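Local coordinates for type IV secretion system protein DotB (Yersinia pseudotuberculosis IP 31758, PDB 6GEF) that probably hydrolyses ATP as a hexameric AAA+ motor of the GspE family, serving a type IVb secretion system, at residues A[153-158]-A[223-228]; A[170-175]-A[320-325]. All coordinates share one frame; numbering follows the deposited sequence.

Contact 1: residues A[153-158]-A[223-228]; sequences IPLDPL and YDNIKS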
ATOM      1  N   ILE A 153      -5.587 -25.556 -34.050  1.00 64.89           N
ATOM      2  CA  ILE A 153      -5.190 -24.219 -34.483  1.00 64.97           C
ATOM      3  C   ILE A 153      -5.416 -24.117 -36.011  1.00 68.03           C
ATOM      4  O   ILE A 153      -4.916 -24.955 -36.761  1.00 73.56           O
ATOM      5  CB  ILE A 153      -3.720 -23.948 -34.190  1.00 60.48           C
ATOM      6  CG1 ILE A 153      -3.354 -24.411 -32.777  1.00 60.61           C
ATOM      7  CG2 ILE A 153      -3.410 -22.458 -34.373  1.00 61.66           C
ATOM      8  CD1 ILE A 153      -1.955 -24.030 -32.337  1.00 60.51           C
ATOM      9  N   PRO A 154      -6.244 -23.170 -36.470  1.00 74.25           N
ATOM     10  CA  PRO A 154      -6.322 -22.920 -37.900  1.00 75.44           C
ATOM     11  C   PRO A 154      -5.024 -22.327 -38.433  1.00 77.94           C
ATOM     12  O   PRO A 154      -4.367 -21.518 -37.742  1.00 82.99           O
ATOM     13  CB  PRO A 154      -7.472 -21.907 -38.015  1.00 74.90           C
ATOM     14  CG  PRO A 154      -7.523 -21.227 -36.718  1.00 74.24           C
ATOM     15  CD  PRO A 154      -7.145 -22.294 -35.705  1.00 74.92           C
ATOM     16  N   LEU A 155      -4.669 -22.700 -39.654  1.00 80.77           N
ATOM     17  CA  LEU A 155      -3.513 -22.086 -40.311  1.00 87.29           C
ATOM     18  C   LEU A 155      -3.917 -20.799 -41.077  1.00 86.19           C
ATOM     19  O   LEU A 155      -3.459 -19.707 -40.758  1.00 77.35           O
ATOM     20  CB  LEU A 155      -2.817 -23.076 -41.259  1.00 88.97           C
ATOM     21  CG  LEU A 155      -1.364 -22.797 -41.563  1.00 92.69           C
ATOM     22  CD1 LEU A 155      -0.782 -23.941 -42.407  1.00 92.62           C
ATOM     23  CD2 LEU A 155      -1.248 -21.496 -42.310  1.00 95.73           C
ATOM     24  N   ASP A 156      -4.778 -20.967 -42.081  1.00 83.79           N
ATOM     25  CA  ASP A 156      -4.976 -19.954 -43.097  1.00 83.00           C
ATOM     26  C   ASP A 156      -6.405 -19.431 -43.024  1.00 75.50           C
ATOM     27  O   ASP A 156      -7.335 -20.217 -42.965  1.00 74.22           O
ATOM     28  CB  ASP A 156      -4.715 -20.544 -44.501  1.00 83.87           C
ATOM     29  CG  ASP A 156      -3.312 -20.340 -44.967  1.00 87.16           C
ATOM     30  OD1 ASP A 156      -2.601 -19.443 -44.403  1.00 88.26           O
ATOM     31  OD2 ASP A 156      -2.897 -21.074 -45.909  1.00 87.19           O
ATOM     32  N   PRO A 157      -6.590 -18.106 -43.037  1.00 72.28           N
ATOM     33  CA  PRO A 157      -7.947 -17.570 -43.082  1.00 73.20           C
ATOM     34  C   PRO A 157      -8.760 -18.193 -44.204  1.00 70.74           C
ATOM     35  O   PRO A 157      -8.228 -18.490 -45.273  1.00 77.97           O
ATOM     36  CB  PRO A 157      -7.728 -16.074 -43.300  1.00 72.61           C
ATOM     37  CG  PRO A 157      -6.382 -15.806 -42.733  1.00 72.03           C
ATOM     38  CD  PRO A 157      -5.578 -17.039 -42.985  1.00 72.29           C
ATOM     39  N   LEU A 158     -10.048 -18.408 -43.960  1.00 70.31           N
ATOM     40  CA  LEU A 158     -10.914 -19.011 -44.950  1.00 70.29           C
ATOM     41  C   LEU A 158     -11.453 -17.949 -45.891  1.00 69.34           C
ATOM     42  O   LEU A 158     -11.748 -16.840 -45.479  1.00 73.85           O
ATOM     43  CB  LEU A 158     -12.088 -19.736 -44.272  1.00 70.06           C
ATOM     44  CG  LEU A 158     -11.779 -21.123 -43.699  1.00 68.94           C
ATOM     45  CD1 LEU A 158     -10.909 -21.044 -42.477  1.00 70.03           C
ATOM     46  CD2 LEU A 158     -13.085 -21.825 -43.380  1.00 70.55           C
ATOM     47  N   TYR A 223      -1.116 -15.170 -41.633  1.00 59.50           N
ATOM     48  CA  TYR A 223      -1.208 -14.667 -43.003  1.00 62.64           C
ATOM     49  C   TYR A 223       0.115 -14.804 -43.751  1.00 67.93           C
ATOM     50  O   TYR A 223       0.427 -14.026 -44.644  1.00 69.70           O
ATOM     51  CB  TYR A 223      -1.686 -13.207 -43.014  1.00 61.34           C
ATOM     52  CG  TYR A 223      -2.924 -12.961 -42.194  1.00 59.71           C
ATOM     53  CD1 TYR A 223      -2.863 -12.907 -40.793  1.00 60.26           C
ATOM     54  CD2 TYR A 223      -4.145 -12.781 -42.796  1.00 60.12           C
ATOM     55  CE1 TYR A 223      -3.995 -12.699 -40.033  1.00 61.71           C
ATOM     56  CE2 TYR A 223      -5.294 -12.560 -42.059  1.00 62.15           C
ATOM     57  CZ  TYR A 223      -5.210 -12.537 -40.670  1.00 65.23           C
ATOM     58  OH  TYR A 223      -6.335 -12.296 -39.908  1.00 66.93           O
ATOM     59  N   ASP A 224       0.888 -15.827 -43.399  1.00 72.99           N
ATOM     60  CA  ASP A 224       2.168 -16.101 -44.048  1.00 76.73           C
ATOM     61  C   ASP A 224       1.958 -16.494 -45.498  1.00 77.33           C
ATOM     62  O   ASP A 224       2.768 -16.107 -46.367  1.00 85.33           O
ATOM     63  CB  ASP A 224       2.931 -17.171 -43.304  1.00 81.77           C
ATOM     64  CG  ASP A 224       3.106 -16.787 -41.787  1.00 83.74           C
ATOM     65  OD1 ASP A 224       2.782 -15.654 -41.411  1.00 80.50           O
ATOM     66  OD2 ASP A 224       3.580 -17.532 -40.929  1.00 87.36           O
ATOM     67  N   ASN A 225       0.866 -17.199 -45.801  1.00 75.59           N
ATOM     68  CA  ASN A 225       0.634 -17.722 -47.141  1.00 77.66           C
ATOM     69  C   ASN A 225      -0.276 -16.836 -47.987  1.00 75.71           C
ATOM     70  O   ASN A 225      -0.663 -17.233 -49.079  1.00 78.64           O
ATOM     71  CB  ASN A 225       0.070 -19.145 -47.067  1.00 77.53           C
ATOM     72  CG  ASN A 225       0.968 -20.076 -46.267  1.00 77.97           C
ATOM     73  OD1 ASN A 225       2.189 -20.016 -46.415  1.00 79.57           O
ATOM     74  ND2 ASN A 225       0.377 -20.926 -45.404  1.00 71.00           N
ATOM     75  N   ILE A 226      -0.626 -15.650 -47.499  1.00 72.74           N
ATOM     76  CA  ILE A 226      -1.504 -14.743 -48.217  1.00 70.19           C
ATOM     77  C   ILE A 226      -0.632 -13.753 -48.978  1.00 70.87           C
ATOM     78  O   ILE A 226       0.124 -12.975 -48.400  1.00 70.10           O
ATOM     79  CB  ILE A 226      -2.445 -13.996 -47.260  1.00 71.18           C
ATOM     80  CG1 ILE A 226      -3.082 -14.958 -46.257  1.00 70.24           C
ATOM     81  CG2 ILE A 226      -3.516 -13.226 -48.042  1.00 75.29           C
ATOM     82  CD1 ILE A 226      -3.889 -16.070 -46.890  1.00 70.77           C
ATOM     83  N   LYS A 227      -0.718 -13.797 -50.306  1.00 74.59           N
ATOM     84  CA  LYS A 227      -0.086 -12.828 -51.171  1.00 75.31           C
ATOM     85  C   LYS A 227      -0.971 -11.577 -51.284  1.00 72.20           C
ATOM     86  O   LYS A 227      -2.171 -11.675 -51.545  1.00 69.69           O
ATOM     87  CB  LYS A 227       0.089 -13.440 -52.552  1.00 82.29           C
ATOM     88  CG  LYS A 227      -0.142 -14.950 -52.678  1.00 84.41           C
ATOM     89  CD  LYS A 227       0.139 -15.357 -54.112  1.00 89.46           C
ATOM     90  CE  LYS A 227      -0.323 -16.786 -54.405  1.00 90.69           C
ATOM     91  NZ  LYS A 227       0.014 -17.151 -55.804  1.00 93.34           N
ATOM     92  N   SER A 228      -0.375 -10.421 -51.054  1.00 70.79           N
ATOM     93  CA  SER A 228      -1.029  -9.144 -51.240  1.00 70.59           C
ATOM     94  C   SER A 228      -0.209  -8.270 -52.170  1.00 70.53           C
ATOM     95  O   SER A 228       1.018  -8.374 -52.214  1.00 66.56           O
ATOM     96  CB  SER A 228      -1.238  -8.402 -49.890  1.00 69.04           C
ATOM     97  OG  SER A 228      -1.897  -7.180 -50.071  1.00 66.94           O
TER

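Contact 2: residues A[170-175]-A[320-325]; sequences VNQMCP and TRFIMA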
ATOM      1  N   VAL A 170     -18.639  -7.543 -47.041  1.00 74.49           N
ATOM      2  CA  VAL A 170     -17.351  -7.228 -46.407  1.00 75.53           C
ATOM      3  C   VAL A 170     -16.775  -5.909 -46.932  1.00 75.84           C
ATOM      4  O   VAL A 170     -16.069  -5.220 -46.212  1.00 78.38           O
ATOM      5  CB  VAL A 170     -16.356  -8.387 -46.586  1.00 76.30           C
ATOM      6  CG1 VAL A 170     -17.001  -9.705 -46.207  1.00 77.32           C
ATOM      7  CG2 VAL A 170     -15.828  -8.435 -47.995  1.00 80.01           C
ATOM      8  N   ASN A 171     -17.124  -5.543 -48.172  1.00 76.17           N
ATOM      9  CA  ASN A 171     -16.855  -4.187 -48.635  1.00 77.16           C
ATOM     10  C   ASN A 171     -17.451  -3.146 -47.693  1.00 74.89           C
ATOM     11  O   ASN A 171     -16.816  -2.132 -47.400  1.00 74.46           O
ATOM     12  CB  ASN A 171     -17.393  -4.009 -50.054  1.00 82.38           C
ATOM     13  CG  ASN A 171     -16.573  -4.766 -51.084  1.00 86.51           C
ATOM     14  OD1 ASN A 171     -15.403  -5.092 -50.866  1.00 88.02           O
ATOM     15  ND2 ASN A 171     -17.201  -5.070 -52.214  1.00 90.98           N
ATOM     16  N   GLN A 172     -18.662  -3.386 -47.214  1.00 74.02           N
ATOM     17  CA  GLN A 172     -19.233  -2.541 -46.175  1.00 74.07           C
ATOM     18  C   GLN A 172     -18.374  -2.554 -44.912  1.00 71.99           C
ATOM     19  O   GLN A 172     -18.237  -1.544 -44.212  1.00 71.10           O
ATOM     20  CB  GLN A 172     -20.658  -2.947 -45.839  1.00 76.38           C
ATOM     21  CG  GLN A 172     -21.628  -2.876 -47.009  1.00 79.17           C
ATOM     22  CD  GLN A 172     -23.050  -3.206 -46.592  1.00 80.92           C
ATOM     23  OE1 GLN A 172     -23.481  -2.934 -45.484  1.00 80.26           O
ATOM     24  NE2 GLN A 172     -23.803  -3.793 -47.504  1.00 87.20           N
ATOM     25  N   MET A 173     -17.752  -3.700 -44.630  1.00 70.05           N
ATOM     26  CA  MET A 173     -16.979  -3.877 -43.398  1.00 67.50           C
ATOM     27  C   MET A 173     -15.511  -3.425 -43.528  1.00 66.71           C
ATOM     28  O   MET A 173     -14.746  -3.605 -42.618  1.00 68.61           O
ATOM     29  CB  MET A 173     -17.037  -5.337 -42.959  1.00 67.77           C
ATOM     30  CG  MET A 173     -18.416  -5.796 -42.535  1.00 68.14           C
ATOM     31  SD  MET A 173     -18.449  -7.484 -41.915  1.00 71.39           S
ATOM     32  CE  MET A 173     -17.596  -7.261 -40.341  1.00 70.09           C
ATOM     33  N   CYS A 174     -15.164  -2.812 -44.669  1.00 68.74           N
ATOM     34  CA  CYS A 174     -13.833  -2.290 -44.896  1.00 72.59           C
ATOM     35  C   CYS A 174     -13.865  -0.787 -45.152  1.00 72.62           C
ATOM     36  O   CYS A 174     -13.504  -0.327 -46.235  1.00 78.18           O
ATOM     37  CB  CYS A 174     -13.168  -3.015 -46.083  1.00 74.79           C
ATOM     38  SG  CYS A 174     -12.976  -4.787 -45.848  1.00 80.78           S
ATOM     39  N   PRO A 175     -14.288  -0.012 -44.158  1.00 72.03           N
ATOM     40  CA  PRO A 175     -14.063   1.441 -44.232  1.00 71.13           C
ATOM     41  C   PRO A 175     -12.588   1.753 -44.043  1.00 74.53           C
ATOM     42  O   PRO A 175     -11.877   1.089 -43.296  1.00 81.32           O
ATOM     43  CB  PRO A 175     -14.902   1.993 -43.067  1.00 71.73           C
ATOM     44  CG  PRO A 175     -15.007   0.832 -42.110  1.00 72.52           C
ATOM     45  CD  PRO A 175     -15.045  -0.406 -42.953  1.00 74.31           C
ATOM     46  N   THR A 320     -18.041   4.476 -34.827  1.00 73.40           N
ATOM     47  CA  THR A 320     -18.521   3.192 -35.304  1.00 71.76           C
ATOM     48  C   THR A 320     -18.905   3.284 -36.778  1.00 72.26           C
ATOM     49  O   THR A 320     -19.577   4.228 -37.196  1.00 74.32           O
ATOM     50  CB  THR A 320     -19.732   2.757 -34.485  1.00 71.27           C
ATOM     51  OG1 THR A 320     -19.403   2.801 -33.078  1.00 65.22           O
ATOM     52  CG2 THR A 320     -20.140   1.336 -34.864  1.00 69.45           C
ATOM     53  N   ARG A 321     -18.446   2.321 -37.578  1.00 70.58           N
ATOM     54  CA  ARG A 321     -18.797   2.242 -38.982  1.00 70.14           C
ATOM     55  C   ARG A 321     -19.689   1.062 -39.338  1.00 66.42           C
ATOM     56  O   ARG A 321     -20.304   1.062 -40.412  1.00 62.27           O
ATOM     57  CB  ARG A 321     -17.522   2.212 -39.847  1.00 72.35           C
ATOM     58  CG  ARG A 321     -17.092   3.579 -40.359  1.00 77.15           C
ATOM     59  CD  ARG A 321     -18.292   4.479 -40.652  1.00 84.35           C
ATOM     60  NE  ARG A 321     -18.184   5.156 -41.937  1.00 93.96           N
ATOM     61  CZ  ARG A 321     -18.728   4.690 -43.060  1.00 98.32           C
ATOM     62  NH1 ARG A 321     -19.422   3.539 -43.064  1.00 97.10           N
ATOM     63  NH2 ARG A 321     -18.594   5.378 -44.199  1.00 95.50           N
ATOM     64  N   PHE A 322     -19.786   0.068 -38.459  1.00 64.56           N
ATOM     65  CA  PHE A 322     -20.395  -1.206 -38.818  1.00 64.06           C
ATOM     66  C   PHE A 322     -20.341  -2.170 -37.629  1.00 60.14           C
ATOM     67  O   PHE A 322     -19.290  -2.328 -36.997  1.00 57.79           O
ATOM     68  CB  PHE A 322     -19.657  -1.854 -40.016  1.00 65.32           C
ATOM     69  CG  PHE A 322     -20.411  -2.974 -40.639  1.00 66.99           C
ATOM     70  CD1 PHE A 322     -20.421  -4.202 -40.033  1.00 65.84           C
ATOM     71  CD2 PHE A 322     -21.094  -2.820 -41.849  1.00 68.75           C
ATOM     72  CE1 PHE A 322     -21.101  -5.274 -40.598  1.00 65.13           C
ATOM     73  CE2 PHE A 322     -21.761  -3.886 -42.408  1.00 69.33           C
ATOM     74  CZ  PHE A 322     -21.764  -5.105 -41.776  1.00 68.88           C
ATOM     75  N   ILE A 323     -21.468  -2.833 -37.353  1.00 63.64           N
ATOM     76  CA  ILE A 323     -21.595  -3.694 -36.194  1.00 64.18           C
ATOM     77  C   ILE A 323     -22.169  -5.022 -36.667  1.00 65.28           C
ATOM     78  O   ILE A 323     -23.299  -5.077 -37.164  1.00 65.93           O
ATOM     79  CB  ILE A 323     -22.485  -3.078 -35.089  1.00 66.53           C
ATOM     80  CG1 ILE A 323     -21.878  -1.775 -34.576  1.00 67.86           C
ATOM     81  CG2 ILE A 323     -22.752  -4.093 -33.989  1.00 66.02           C
ATOM     82  CD1 ILE A 323     -22.121  -1.484 -33.106  1.00 68.00           C
ATOM     83  N   MET A 324     -21.395  -6.099 -36.489  1.00 64.67           N
ATOM     84  CA  MET A 324     -21.864  -7.459 -36.714  1.00 63.25           C
ATOM     85  C   MET A 324     -21.879  -8.204 -35.390  1.00 63.97           C
ATOM     86  O   MET A 324     -20.871  -8.330 -34.725  1.00 69.49           O
ATOM     87  CB  MET A 324     -20.938  -8.169 -37.694  1.00 62.97           C
ATOM     88  CG  MET A 324     -21.498  -9.483 -38.234  1.00 62.92           C
ATOM     89  SD  MET A 324     -20.473 -10.210 -39.509  1.00 62.55           S
ATOM     90  CE  MET A 324     -21.215  -9.510 -40.973  1.00 64.50           C
ATOM     91  N   ALA A 325     -23.066  -8.664 -34.999  1.00 63.93           N
ATOM     92  CA  ALA A 325     -23.196  -9.827 -34.112  1.00 63.22           C
ATOM     93  C   ALA A 325     -23.374 -11.095 -34.931  1.00 59.41           C
ATOM     94  O   ALA A 325     -24.052 -11.095 -35.943  1.00 58.82           O
ATOM     95  CB  ALA A 325     -24.387  -9.650 -33.173  1.00 64.90           C
TER

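Contact 1: residues A[153-158]-A[223-228]
Asp-156 faces Asn-225 where two irregular segments, 153-158 and 223-228, draw together; their backbones come nearest at Asp-156 and Tyr-223, whose CA atoms are 6.5 Å apart. The second segment folds into a type I beta turn from Tyr-223 to Ile-226, closed by a weak hydrogen bond from Ile-226 N to Tyr-223 O. That turn presents Asn-225 to the first segment. With CG of Asn-225 anti to the carbonyl carbon (chi1 -56°), its ND2 is shared between the two oxygens of the Asp-156 carboxylate, 3.3 Å from OD2 and 3.5 Å from OD1. Both hydrogen bonds are weak, the one to OD2 being the straighter at 160°, and the amide plane stands almost perpendicular to the carboxylate plane. Leu-155 flanks the same amide: its CD2 approaches Asn-225 ND2, the two side chains crossing at about a right angle.

An apolar patch lies beside this polar pair. Pro-157 sets CG 3.5 Å from CE2 of Tyr-223, obliquely to the ring, with CD2 and CZ of that ring also near. Ile-226 adds a looser touch, CD1 to Pro-157 CD at 4.4 Å. Pro-157 and Tyr-223 both rest on Ser-195 of helix 187-203, while Leu-155 is backbone-bonded to Val-222. Nearby, Asp-224 OD2 receives a weak hydrogen bond from the backbone N of Gln-141 of a second subunit.

Here the chain has just left the antiparallel sheet through strand 143-153 and heads into the mixed-sheet part, which probably binds nucleotide. The buried proline and tyrosine supply apolar packing against that part, whereas the weak, shared amide-carboxylate link at the more exposed side probably adds a modest electrostatic attraction.

Contact 2: residues A[170-175]-A[320-325]
Phe-322, with CG anti to its own nitrogen (chi1 -166°), swings its ring across to Met-173, whose CG, anti to the carbonyl carbon (chi1 -66°), lies over one face of that ring. Met-173 CG is 3.5 Å from the Phe-322 ring centroid and 16° off the normal, a CH-pi contact displaced toward the rim carrying CE1 and CZ. Beyond it SD stands oblique to the ring, 4.4 Å from Met-173 SD to the Phe-322 centroid, in a Met-aromatic contact, and the bend at the last torsion turns the terminal CE back toward CE1 and CD1 of the ring.

Gln-172 approaches the ring differently. Its OE1 lies in the ring plane at the edge, 3.7 Å from Phe-322 CE2, with the amide turned steeply against the ring, and its CB packs against the same carbon. The amide oxygen also accepts a hydrogen bond from ND2 of Asn-344, which would help to hold it at that edge. Further along the strand, Met-324 brings its CE 3.6 Å from SD of Met-173, the two side chains crossing at about a right angle. At the other end, Pro-175 and Arg-321 run past each other in opposite senses, CG of Pro-175 lying 3.7 Å from CB of Arg-321, so the arginine contributes its aliphatic stem.

No hydrogen bond joins the two segments. Met-173 also touches Val-180 and Val-182 of strand 179-183 and Ile-197 of helix 187-203. Packing the end of helix 167-172 against strand 320-330, which pairs in parallel with strand 179-183 just before a probable Walker A loop, belongs to the mixed-sheet core of a P-loop ATPase fold.

Contact 1 and contact 2 illustrate how packing chemistry follows place in a fold. Contact 2 is a buried core interface, largely apolar and sulfur-rich, pressing a helix end onto a strand of the mixed sheet, and no other subunit touches its segments. Contact 1 is only partly buried; it joins two loops, mixes a weak polar link with proline-tyrosine packing, and borders a second subunit. The two centres are 21 Å apart and their nearest atoms about 9 Å, without touching. Both nevertheless pack against helix 187-203, which gives them a common neighbour. Along the chain their segments alternate.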